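Local coordinates for protein putative short-chain dehydrogenase/reductase (Burkholderia xenovorans, PDB 5K9Z) that probably acts as an NAD- or NADP-dependent oxidoreductase on CH-OH groups, as a member of the short-chain dehydrogenase/reductase family, at residues C[14-19]-C[236-241]; C[103-108]-C[157-162]; C[70-75]-C[128-133]; C[212-215]-C[221-224]. All coordinates share one frame; numbering follows the deposited sequence.

Interaction 1 (C[14-19]-C[236-241])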
loop_
_atom_site.group_PDB
_atom_site.type_symbol
_atom_site.label_atom_id
_atom_site.label_comp_id
_atom_site.label_asym_id
_atom_site.label_seq_id
_atom_site.Cartn_x
_atom_site.Cartn_y
_atom_site.Cartn_z
ATOM N N LYS C 14 -13.740 25.156 17.900
ATOM C CA LYS C 14 -14.245 26.420 18.420
ATOM C C LYS C 14 -13.140 27.475 18.468
ATOM O O LYS C 14 -12.127 27.298 19.152
ATOM C CB LYS C 14 -14.849 26.191 19.809
ATOM C CG LYS C 14 -15.483 27.418 20.430
ATOM C CD LYS C 14 -16.452 28.089 19.461
ATOM C CE LYS C 14 -17.062 29.351 20.071
ATOM N NZ LYS C 14 -17.744 30.181 19.038
ATOM N N ASP C 15 -13.348 28.574 17.738
ATOM C CA ASP C 15 -12.441 29.720 17.639
ATOM C C ASP C 15 -11.090 29.371 17.029
ATOM O O ASP C 15 -10.157 30.180 17.109
ATOM C CB ASP C 15 -12.216 30.404 18.995
ATOM C CG ASP C 15 -13.481 31.001 19.562
ATOM O OD1 ASP C 15 -14.394 31.330 18.772
ATOM O OD2 ASP C 15 -13.553 31.161 20.794
ATOM N N ARG C 16 -10.957 28.202 16.417
ATOM C CA ARG C 16 -9.770 27.889 15.642
ATOM C C ARG C 16 -9.842 28.630 14.307
ATOM O O ARG C 16 -10.923 28.961 13.817
ATOM C CB ARG C 16 -9.659 26.379 15.403
ATOM C CG ARG C 16 -9.752 25.501 16.670
ATOM C CD ARG C 16 -8.397 25.150 17.280
ATOM N NE ARG C 16 -8.554 24.447 18.558
ATOM C CZ ARG C 16 -8.439 23.130 18.746
ATOM N NH1 ARG C 16 -8.617 22.632 19.960
ATOM N NH2 ARG C 16 -8.128 22.312 17.749
ATOM N N VAL C 17 -8.678 28.890 13.723
ATOM C CA VAL C 17 -8.564 29.582 12.444
ATOM C C VAL C 17 -8.088 28.580 11.405
ATOM O O VAL C 17 -7.014 27.979 11.553
ATOM C CB VAL C 17 -7.604 30.774 12.531
ATOM C CG1 VAL C 17 -7.518 31.466 11.177
ATOM C CG2 VAL C 17 -8.055 31.735 13.636
ATOM N N ALA C 18 -8.889 28.384 10.365
ATOM C CA ALA C 18 -8.558 27.461 9.288
ATOM C C ALA C 18 -8.449 28.223 7.975
ATOM O O ALA C 18 -9.222 29.151 7.715
ATOM C CB ALA C 18 -9.609 26.359 9.150
ATOM N N LEU C 19 -7.485 27.820 7.151
ATOM C CA LEU C 19 -7.361 28.292 5.777
ATOM C C LEU C 19 -7.575 27.088 4.874
ATOM O O LEU C 19 -6.841 26.100 4.982
ATOM C CB LEU C 19 -5.983 28.911 5.527
ATOM C CG LEU C 19 -5.534 29.295 4.112
ATOM C CD1 LEU C 19 -6.524 30.221 3.470
ATOM C CD2 LEU C 19 -4.168 29.993 4.184
ATOM N N ALA C 236 -8.120 17.372 12.244
ATOM C CA ALA C 236 -7.779 18.653 12.866
ATOM C C ALA C 236 -8.176 18.722 14.337
ATOM O O ALA C 236 -7.685 19.599 15.062
ATOM C CB ALA C 236 -8.435 19.813 12.124
ATOM N N SER C 237 -9.041 17.822 14.791
ATOM C CA SER C 237 -9.595 17.912 16.129
ATOM C C SER C 237 -8.571 17.446 17.160
ATOM O O SER C 237 -7.584 16.783 16.839
ATOM C CB SER C 237 -10.872 17.070 16.240
ATOM O OG SER C 237 -10.577 15.678 16.236
ATOM N N ASP C 238 -8.809 17.817 18.418
ATOM C CA ASP C 238 -7.923 17.361 19.481
ATOM C C ASP C 238 -7.934 15.840 19.647
ATOM O O ASP C 238 -6.958 15.294 20.169
ATOM C CB ASP C 238 -8.298 18.032 20.804
ATOM C CG ASP C 238 -7.978 19.523 20.819
ATOM O OD1 ASP C 238 -7.090 19.961 20.053
ATOM O OD2 ASP C 238 -8.634 20.258 21.591
ATOM N N ASP C 239 -9.006 15.145 19.225
ATOM C CA ASP C 239 -9.003 13.676 19.256
ATOM C C ASP C 239 -7.830 13.087 18.479
ATOM O O ASP C 239 -7.389 11.965 18.767
ATOM C CB ASP C 239 -10.301 13.095 18.669
ATOM C CG ASP C 239 -11.506 13.223 19.597
ATOM O OD1 ASP C 239 -11.325 13.415 20.821
ATOM O OD2 ASP C 239 -12.647 13.103 19.081
ATOM N N ALA C 240 -7.356 13.791 17.454
ATOM C CA ALA C 240 -6.332 13.275 16.563
ATOM C C ALA C 240 -4.952 13.815 16.895
ATOM O O ALA C 240 -4.068 13.802 16.033
ATOM C CB ALA C 240 -6.693 13.593 15.107
ATOM N N ARG C 241 -4.733 14.249 18.141
ATOM C CA ARG C 241 -3.487 14.946 18.445
ATOM C C ARG C 241 -2.250 14.055 18.352
ATOM O O ARG C 241 -1.141 14.585 18.298
ATOM C CB ARG C 241 -3.582 15.623 19.813
ATOM C CG ARG C 241 -3.802 14.716 21.009
ATOM C CD ARG C 241 -4.249 15.560 22.208
ATOM N NE ARG C 241 -4.395 14.761 23.416
ATOM C CZ ARG C 241 -5.472 14.039 23.724
ATOM N NH1 ARG C 241 -6.519 14.006 22.904
ATOM N NH2 ARG C 241 -5.493 13.334 24.854
HETATM O O HOH W 1 -7.237 22.246 15.055
#

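Interaction 2 (C[103-108]-C[157-162])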
loop_
_atom_site.group_PDB
_atom_site.type_symbol
_atom_site.label_atom_id
_atom_site.label_comp_id
_atom_site.label_asym_id
_atom_site.label_seq_id
_atom_site.Cartn_x
_atom_site.Cartn_y
_atom_site.Cartn_z
ATOM N N GLY C 103 -4.275 10.796 -20.292
ATOM C CA GLY C 103 -4.017 10.146 -21.559
ATOM C C GLY C 103 -2.618 9.581 -21.586
ATOM O O GLY C 103 -1.902 9.580 -20.584
ATOM N N SER C 104 -2.202 9.145 -22.770
ATOM C CA SER C 104 -1.001 8.330 -22.887
ATOM C C SER C 104 0.255 9.112 -22.515
ATOM O O SER C 104 0.439 10.267 -22.914
ATOM C CB SER C 104 -0.863 7.781 -24.304
ATOM O OG SER C 104 0.349 7.053 -24.425
ATOM N N ILE C 105 1.138 8.450 -21.763
ATOM C CA ILE C 105 2.395 9.071 -21.381
ATOM C C ILE C 105 3.273 9.328 -22.595
ATOM O O ILE C 105 4.086 10.253 -22.573
ATOM C CB ILE C 105 3.111 8.204 -20.325
ATOM C CG1 ILE C 105 4.160 9.030 -19.570
ATOM C CG2 ILE C 105 3.768 6.978 -20.973
ATOM C CD1 ILE C 105 4.725 8.320 -18.360
ATOM N N LEU C 106 3.093 8.575 -23.685
ATOM C CA LEU C 106 3.960 8.764 -24.848
ATOM C C LEU C 106 3.857 10.170 -25.419
ATOM O O LEU C 106 4.816 10.665 -26.024
ATOM C CB LEU C 106 3.629 7.748 -25.946
ATOM C CG LEU C 106 3.610 6.259 -25.610
ATOM C CD1 LEU C 106 3.459 5.438 -26.865
ATOM C CD2 LEU C 106 4.880 5.894 -24.924
ATOM N N GLU C 107 2.708 10.825 -25.256
ATOM C CA GLU C 107 2.472 12.115 -25.900
ATOM C C GLU C 107 2.052 13.162 -24.883
ATOM O O GLU C 107 1.446 14.168 -25.254
ATOM C CB GLU C 107 1.412 12.001 -27.005
ATOM C CG GLU C 107 1.626 10.884 -28.019
ATOM C CD GLU C 107 2.905 11.041 -28.823
ATOM O OE1 GLU C 107 3.404 12.186 -28.949
ATOM O OE2 GLU C 107 3.414 10.012 -29.321
ATOM N N THR C 108 2.359 12.942 -23.609
ATOM C CA THR C 108 2.139 13.948 -22.576
ATOM C C THR C 108 3.228 15.007 -22.663
ATOM O O THR C 108 4.418 14.688 -22.574
ATOM C CB THR C 108 2.131 13.290 -21.200
ATOM O OG1 THR C 108 1.025 12.386 -21.134
ATOM C CG2 THR C 108 2.016 14.343 -20.090
ATOM N N GLY C 157 -5.674 6.885 -11.371
ATOM C CA GLY C 157 -5.764 8.220 -11.930
ATOM C C GLY C 157 -4.755 8.386 -13.041
ATOM O O GLY C 157 -3.990 7.464 -13.350
ATOM N N PRO C 158 -4.757 9.554 -13.689
ATOM C CA PRO C 158 -3.767 9.839 -14.733
ATOM C C PRO C 158 -2.343 9.814 -14.195
ATOM O O PRO C 158 -2.104 9.836 -12.986
ATOM C CB PRO C 158 -4.147 11.246 -15.213
ATOM C CG PRO C 158 -5.591 11.395 -14.840
ATOM C CD PRO C 158 -5.762 10.621 -13.565
ATOM N N HIS C 159 -1.376 9.797 -15.125
ATOM C CA HIS C 159 0.023 9.642 -14.729
ATOM C C HIS C 159 0.497 10.815 -13.885
ATOM O O HIS C 159 1.098 10.622 -12.827
ATOM C CB HIS C 159 0.922 9.491 -15.952
ATOM C CG HIS C 159 0.659 8.255 -16.746
ATOM N ND1 HIS C 159 0.631 6.998 -16.178
ATOM C CD2 HIS C 159 0.420 8.079 -18.066
ATOM C CE1 HIS C 159 0.373 6.101 -17.114
ATOM N NE2 HIS C 159 0.247 6.730 -18.270
ATOM N N ALA C 160 0.268 12.043 -14.353
ATOM C CA ALA C 160 0.748 13.189 -13.581
ATOM C C ALA C 160 0.024 13.277 -12.251
ATOM O O ALA C 160 0.645 13.520 -11.207
ATOM C CB ALA C 160 0.570 14.482 -14.373
ATOM N N TYR C 161 -1.293 13.071 -12.276
ATOM C CA TYR C 161 -2.082 13.015 -11.054
ATOM C C TYR C 161 -1.508 12.001 -10.079
ATOM O O TYR C 161 -1.253 12.317 -8.914
ATOM C CB TYR C 161 -3.517 12.643 -11.405
ATOM C CG TYR C 161 -4.536 12.808 -10.311
ATOM C CD1 TYR C 161 -5.134 14.050 -10.085
ATOM C CD2 TYR C 161 -4.985 11.708 -9.568
ATOM C CE1 TYR C 161 -6.113 14.205 -9.130
ATOM C CE2 TYR C 161 -5.985 11.851 -8.612
ATOM C CZ TYR C 161 -6.531 13.103 -8.392
ATOM O OH TYR C 161 -7.504 13.257 -7.441
ATOM N N THR C 162 -1.247 10.784 -10.560
ATOM C CA THR C 162 -0.770 9.736 -9.668
ATOM C C THR C 162 0.600 10.096 -9.086
ATOM O O THR C 162 0.838 9.916 -7.886
ATOM C CB THR C 162 -0.725 8.405 -10.422
ATOM O OG1 THR C 162 -2.054 8.026 -10.861
ATOM C CG2 THR C 162 -0.134 7.316 -9.556
HETATM O O HOH W 2 -2.701 9.309 -17.854
#

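Interaction 3 (C[70-75]-C[128-133])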
loop_
_atom_site.group_PDB
_atom_site.type_symbol
_atom_site.label_atom_id
_atom_site.label_comp_id
_atom_site.label_asym_id
_atom_site.label_seq_id
_atom_site.Cartn_x
_atom_site.Cartn_y
_atom_site.Cartn_z
ATOM N N SER C 70 -0.809 27.475 -7.318
ATOM C CA SER C 70 0.417 27.247 -8.072
ATOM C C SER C 70 1.405 28.403 -7.949
ATOM O O SER C 70 2.551 28.249 -8.389
ATOM C CB SER C 70 0.110 27.000 -9.555
ATOM O OG SER C 70 -0.373 28.170 -10.183
ATOM N N VAL C 71 1.006 29.522 -7.340
ATOM C CA VAL C 71 1.852 30.712 -7.187
ATOM C C VAL C 71 2.213 30.856 -5.717
ATOM O O VAL C 71 1.353 31.193 -4.895
ATOM C CB VAL C 71 1.155 31.984 -7.685
ATOM C CG1 VAL C 71 2.100 33.207 -7.557
ATOM C CG2 VAL C 71 0.670 31.796 -9.114
ATOM N N GLU C 72 3.487 30.642 -5.383
ATOM C CA GLU C 72 3.877 30.627 -3.974
ATOM C C GLU C 72 3.477 31.918 -3.272
ATOM O O GLU C 72 2.982 31.894 -2.137
ATOM C CB GLU C 72 5.384 30.419 -3.844
ATOM C CG GLU C 72 5.807 30.496 -2.384
ATOM C CD GLU C 72 7.284 30.324 -2.169
ATOM O OE1 GLU C 72 8.059 30.451 -3.137
ATOM O OE2 GLU C 72 7.670 30.057 -1.012
ATOM N N ALA C 73 3.673 33.057 -3.945
ATOM C CA ALA C 73 3.399 34.351 -3.329
ATOM C C ALA C 73 1.938 34.472 -2.930
ATOM O O ALA C 73 1.614 35.108 -1.925
ATOM C CB ALA C 73 3.778 35.485 -4.294
ATOM N N GLN C 74 1.035 33.907 -3.739
ATOM C CA GLN C 74 -0.380 33.986 -3.402
ATOM C C GLN C 74 -0.720 33.094 -2.209
ATOM O O GLN C 74 -1.555 33.456 -1.368
ATOM C CB GLN C 74 -1.220 33.624 -4.622
ATOM C CG GLN C 74 -1.073 34.663 -5.748
ATOM C CD GLN C 74 -2.023 34.415 -6.883
ATOM O OE1 GLN C 74 -3.090 33.824 -6.695
ATOM N NE2 GLN C 74 -1.647 34.863 -8.073
ATOM N N VAL C 75 -0.083 31.926 -2.118
ATOM C CA VAL C 75 -0.287 31.059 -0.957
ATOM C C VAL C 75 0.216 31.753 0.303
ATOM O O VAL C 75 -0.471 31.794 1.326
ATOM C CB VAL C 75 0.403 29.699 -1.179
ATOM C CG1 VAL C 75 0.365 28.856 0.092
ATOM C CG2 VAL C 75 -0.232 28.957 -2.366
ATOM N N ILE C 128 2.415 23.978 2.819
ATOM C CA ILE C 128 3.080 23.462 4.013
ATOM C C ILE C 128 4.140 24.454 4.474
ATOM O O ILE C 128 4.229 24.799 5.657
ATOM C CB ILE C 128 3.685 22.072 3.747
ATOM C CG1 ILE C 128 2.575 21.052 3.449
ATOM C CG2 ILE C 128 4.536 21.594 4.969
ATOM C CD1 ILE C 128 3.108 19.716 3.013
ATOM N N LYS C 129 4.939 24.947 3.536
ATOM C CA LYS C 129 6.009 25.875 3.895
ATOM C C LYS C 129 5.465 27.082 4.654
ATOM O O LYS C 129 5.915 27.386 5.761
ATOM C CB LYS C 129 6.759 26.312 2.641
ATOM C CG LYS C 129 7.768 27.441 2.878
ATOM C CD LYS C 129 8.461 27.784 1.574
ATOM C CE LYS C 129 9.315 29.056 1.703
ATOM N NZ LYS C 129 9.937 29.392 0.391
ATOM N N HIS C 130 4.477 27.774 4.085
ATOM C CA HIS C 130 4.048 29.032 4.691
ATOM C C HIS C 130 3.119 28.834 5.883
ATOM O O HIS C 130 3.189 29.605 6.844
ATOM C CB HIS C 130 3.459 29.941 3.622
ATOM C CG HIS C 130 4.498 30.381 2.645
ATOM N ND1 HIS C 130 5.374 31.414 2.916
ATOM C CD2 HIS C 130 4.885 29.859 1.456
ATOM C CE1 HIS C 130 6.226 31.542 1.915
ATOM N NE2 HIS C 130 5.950 30.614 1.013
ATOM N N ALA C 131 2.256 27.813 5.867
ATOM C CA ALA C 131 1.487 27.522 7.077
ATOM C C ALA C 131 2.412 27.167 8.242
ATOM O O ALA C 131 2.210 27.622 9.377
ATOM C CB ALA C 131 0.490 26.383 6.822
ATOM N N ALA C 132 3.456 26.383 7.974
ATOM C CA ALA C 132 4.369 25.980 9.033
ATOM C C ALA C 132 5.115 27.178 9.611
ATOM O O ALA C 132 5.370 27.223 10.818
ATOM C CB ALA C 132 5.350 24.928 8.508
ATOM N N ARG C 133 5.481 28.152 8.764
ATOM C CA ARG C 133 6.111 29.372 9.257
ATOM C C ARG C 133 5.250 30.045 10.314
ATOM O O ARG C 133 5.762 30.532 11.327
ATOM C CB ARG C 133 6.376 30.344 8.107
ATOM C CG ARG C 133 7.564 30.012 7.242
ATOM C CD ARG C 133 7.731 31.078 6.128
ATOM N NE ARG C 133 8.947 30.847 5.360
ATOM C CZ ARG C 133 9.451 31.698 4.468
ATOM N NH1 ARG C 133 8.833 32.851 4.224
ATOM N NH2 ARG C 133 10.573 31.392 3.824
#

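Interaction 4 (C[212-215]-C[221-224])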
loop_
_atom_site.group_PDB
_atom_site.type_symbol
_atom_site.label_atom_id
_atom_site.label_comp_id
_atom_site.label_asym_id
_atom_site.label_seq_id
_atom_site.Cartn_x
_atom_site.Cartn_y
_atom_site.Cartn_z
ATOM N N ALA C 212 -21.564 7.250 -10.701
ATOM C CA ALA C 212 -20.240 6.648 -10.847
ATOM C C ALA C 212 -19.701 6.162 -9.513
ATOM O O ALA C 212 -19.159 5.056 -9.417
ATOM C CB ALA C 212 -19.268 7.658 -11.448
ATOM N N ALA C 213 -19.802 7.003 -8.480
ATOM C CA ALA C 213 -19.305 6.624 -7.167
ATOM C C ALA C 213 -20.087 5.443 -6.596
ATOM O O ALA C 213 -19.516 4.603 -5.898
ATOM C CB ALA C 213 -19.368 7.821 -6.227
ATOM N N THR C 214 -21.382 5.346 -6.897
ATOM C CA THR C 214 -22.165 4.215 -6.403
ATOM C C THR C 214 -21.628 2.893 -6.944
ATOM O O THR C 214 -21.324 1.974 -6.172
ATOM C CB THR C 214 -23.637 4.400 -6.769
ATOM O OG1 THR C 214 -24.149 5.541 -6.070
ATOM C CG2 THR C 214 -24.456 3.152 -6.393
ATOM N N ARG C 215 -21.490 2.783 -8.271
ATOM C CA ARG C 215 -21.024 1.534 -8.870
ATOM C C ARG C 215 -19.593 1.199 -8.448
ATOM O O ARG C 215 -19.231 0.017 -8.374
ATOM C CB ARG C 215 -21.127 1.608 -10.398
ATOM N N THR C 221 -22.827 2.503 -2.065
ATOM C CA THR C 221 -23.319 3.860 -1.862
ATOM C C THR C 221 -22.251 4.895 -2.235
ATOM O O THR C 221 -21.054 4.618 -2.117
ATOM C CB THR C 221 -23.730 4.051 -0.401
ATOM O OG1 THR C 221 -22.619 3.686 0.430
ATOM C CG2 THR C 221 -24.946 3.165 -0.070
ATOM N N PRO C 222 -22.654 6.098 -2.649
ATOM C CA PRO C 222 -21.678 7.070 -3.168
ATOM C C PRO C 222 -20.959 7.860 -2.075
ATOM O O PRO C 222 -21.557 8.294 -1.086
ATOM C CB PRO C 222 -22.540 7.997 -4.035
ATOM C CG PRO C 222 -23.878 7.953 -3.390
ATOM C CD PRO C 222 -24.047 6.555 -2.840
ATOM N N LEU C 223 -19.653 8.040 -2.267
ATOM C CA LEU C 223 -18.870 8.918 -1.402
ATOM C C LEU C 223 -19.241 10.380 -1.656
ATOM O O LEU C 223 -19.296 10.825 -2.807
ATOM C CB LEU C 223 -17.385 8.697 -1.646
ATOM C CG LEU C 223 -16.429 9.617 -0.885
ATOM C CD1 LEU C 223 -16.628 9.470 0.613
ATOM C CD2 LEU C 223 -14.999 9.296 -1.269
ATOM N N MET C 224 -19.549 11.115 -0.588
ATOM C CA MET C 224 -19.951 12.512 -0.760
ATOM C C MET C 224 -18.867 13.439 -0.209
ATOM O O MET C 224 -18.111 13.042 0.676
ATOM C CB MET C 224 -21.296 12.815 -0.074
ATOM C CG MET C 224 -22.472 11.977 -0.602
ATOM S SD MET C 224 -22.840 12.308 -2.350
ATOM C CE MET C 224 -23.319 14.035 -2.321
HETATM O O HOH W 3 -18.281 5.907 -3.402
#

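Interaction 1 (C[14-19]-C[236-241])
R16 and D238 form a salt bridge between the residue leading into strand 17-21, the first strand along the chain, and the loop that follows helix 225-236. One terminal nitrogen carries it: R16 NH1 lies 2.9 Å from D238 OD2 and 3.1 Å from D238 OD1, the second bond being weak, so the carboxylate straddles a single nitrogen instead of pairing squarely with two. The guanidinium and carboxylate planes are turned 38° from each other. OD2 lies exactly in the guanidinium plane, yet the nitrogen meets it on the syn side and well out of the carboxylate plane. A bend at chi2 (-94°) in the R16 chain carries the guanidinium across to the loop.

The other terminal nitrogen works through water. R16 NH2 donates to a water molecule at 2.8 Å, and that water donates in turn to A236 O at 2.7 Å, close to the C-terminal end of the helix. R16 thus grips a carboxylate and, indirectly, a backbone carbonyl through the edge of one flat group.

Within the loop, D238 O accepts from R241 N and, at 3.1 Å, from R241 NH1; the two donors come from opposite faces of the carbonyl plane.

Around the contact, the backbone of R16 pairs with F41 of strand 41-46, while its side chain touches D90 in the loop before strand 91-94. A236 packs on C91 of that strand and on L13, which places the salt bridge at the N-terminal ends of the inner strands 17-21 and 91-94 of the parallel Rossmann sheet.

Interaction 2 (C[103-108]-C[157-162])
G103 touches H159 through its carbonyl, with G103 O 3.7 Å from H159 CD2, and the same oxygen accepts a hydrogen bond from a water at 2.9 Å. That water accepts from H159 N at 3.1 Å, so a single molecule links the loop to the first turn of helix 159-179, where P158 is the N-cap residue. The backbone of G103 has a positive phi of 94°, a conformation that glycine adopts readily.

S104 organises the turn that follows. Its OG accepts from L106 N at 3.2 Å, an ST turn.

I105 makes the apolar part of the contact. Its side chain crosses that of H159 at about a right angle, and CB comes within 3.5 Å of H159 CD2, approaching the ring obliquely. With CG1 anti to the backbone N (chi1 -161°) and the chain extended beyond it, CD1 is carried over one face of the imidazole, 4.2 Å above its plane and displaced toward the rim.

T108 closes the loop just before helix 110-138 begins: its OG1 reaches back to S104 O at 2.8 Å, from above the carbonyl plane.

A second subunit covers this region: H266 of that chain stacks its ring on H159, and F265 of the same chain packs on P158. Within its own chain, the contact joins the loop after strand 100-102 to the start of helix 159-179, with A160 packing on W113, T116 and L117 of helix 110-138 and P158 touching M198 of helix 195-199.

Interaction 3 (C[70-75]-C[128-133])
A carboxylate-centred polar cluster joins the first turn of helix 72-86 to the C-terminal half of helix 110-138, two helices of the Rossmann fold. E72 OE2 takes both bonds of the contact. K129 NZ donates to the syn lone pair of E72 OE2 at 2.7 Å, as part of a salt bridge, and H130 NE2 donates to the same oxygen at 2.7 Å from the anti side with an N-H...acceptor angle of 162°. The carboxylate oxygen lies close to the imidazole plane and meets the ring at its edge, although the carboxylate and ring planes are 62° apart.

E72 reaches across with its chain extended, CG anti to the backbone N (chi1 176°), and its own CG passes 3.4 Å from H130 NE2. K129 is likewise extended; its CG lies over one face of the neighbouring imidazole, 4.0 Å above the plane toward the rim, while its ammonium arrives at E72. Helix 110-138 also supplies Y126, on which both E72 and V75 pack.

With NE2 donating to E72 and ND1 hydrogen-bonded to a glycerol that is probably from the crystallisation liquor, both imidazole nitrogens are engaged in the crystal; the bond to E72 helps to set the rotation of the ring. Two donors converging on one oxygen should concentrate negative charge there, and the carboxylate would probably raise the proton affinity of H130, whereas the ammonium of K129 would tend to offset that effect.

Interaction 4 (C[212-215]-C[221-224])
T214, A213 and P222 bury the most surface where the end of helix 205-216 meets the chain that returns beside it. T214 and P222 have their side chains alongside each other, pointing the same way, and the CA atoms of these two residues are only 4.3 Å apart. The hydroxyl does the touching: T214 OG1 lies 3.4 Å from P222 CD and 3.6 Å from P222 CB, running beside the pyrrolidine ring. With OG1 anti to the carbonyl carbon (chi1 -65°), the hydroxyl can also bond to I210 O one turn earlier in the helix, so its polar need is met within the helix while its flank packs against the proline.

A213 supplies the apolar contact. Its CB points toward the returning chain and comes within 3.9 Å of P222 CB, and it also sits near the backbone N of L223.

A water fills the polar side of the junction. It donates to A213 O at 3.1 Å and, weakly, to T221 O at 3.3 Å, and it accepts from L223 N at 2.8 Å. Three backbone groups from the two segments are thereby tied together without a direct hydrogen bond between them.

This is a tight turn-back between consecutive helices, the extended chain at 221-224 folding over the last turn of helix 205-216. In short-chain dehydrogenases the helices after the strand matching 184-191 usually belong to the variable region near the substrate site.

From the N terminus, interaction 1 closes the longest loop, bringing strand 17-21 together with the chain after helix 225-236, and the other three contacts are nested inside it. Interaction 3 opens next, at helix 72-86, and interaction 2 opens at 103-108 before interaction 3 closes on helix 110-138; interaction 2 then closes at helix 159-179, so the two cross. Interaction 4 follows in series as a short local loop between helices 205-216 and 225-236. None touches another: interactions 1 and 3 come nearest, about 5 Å between closest atoms, whereas interactions 1 and 2 lie on opposite sides of the chain's centre.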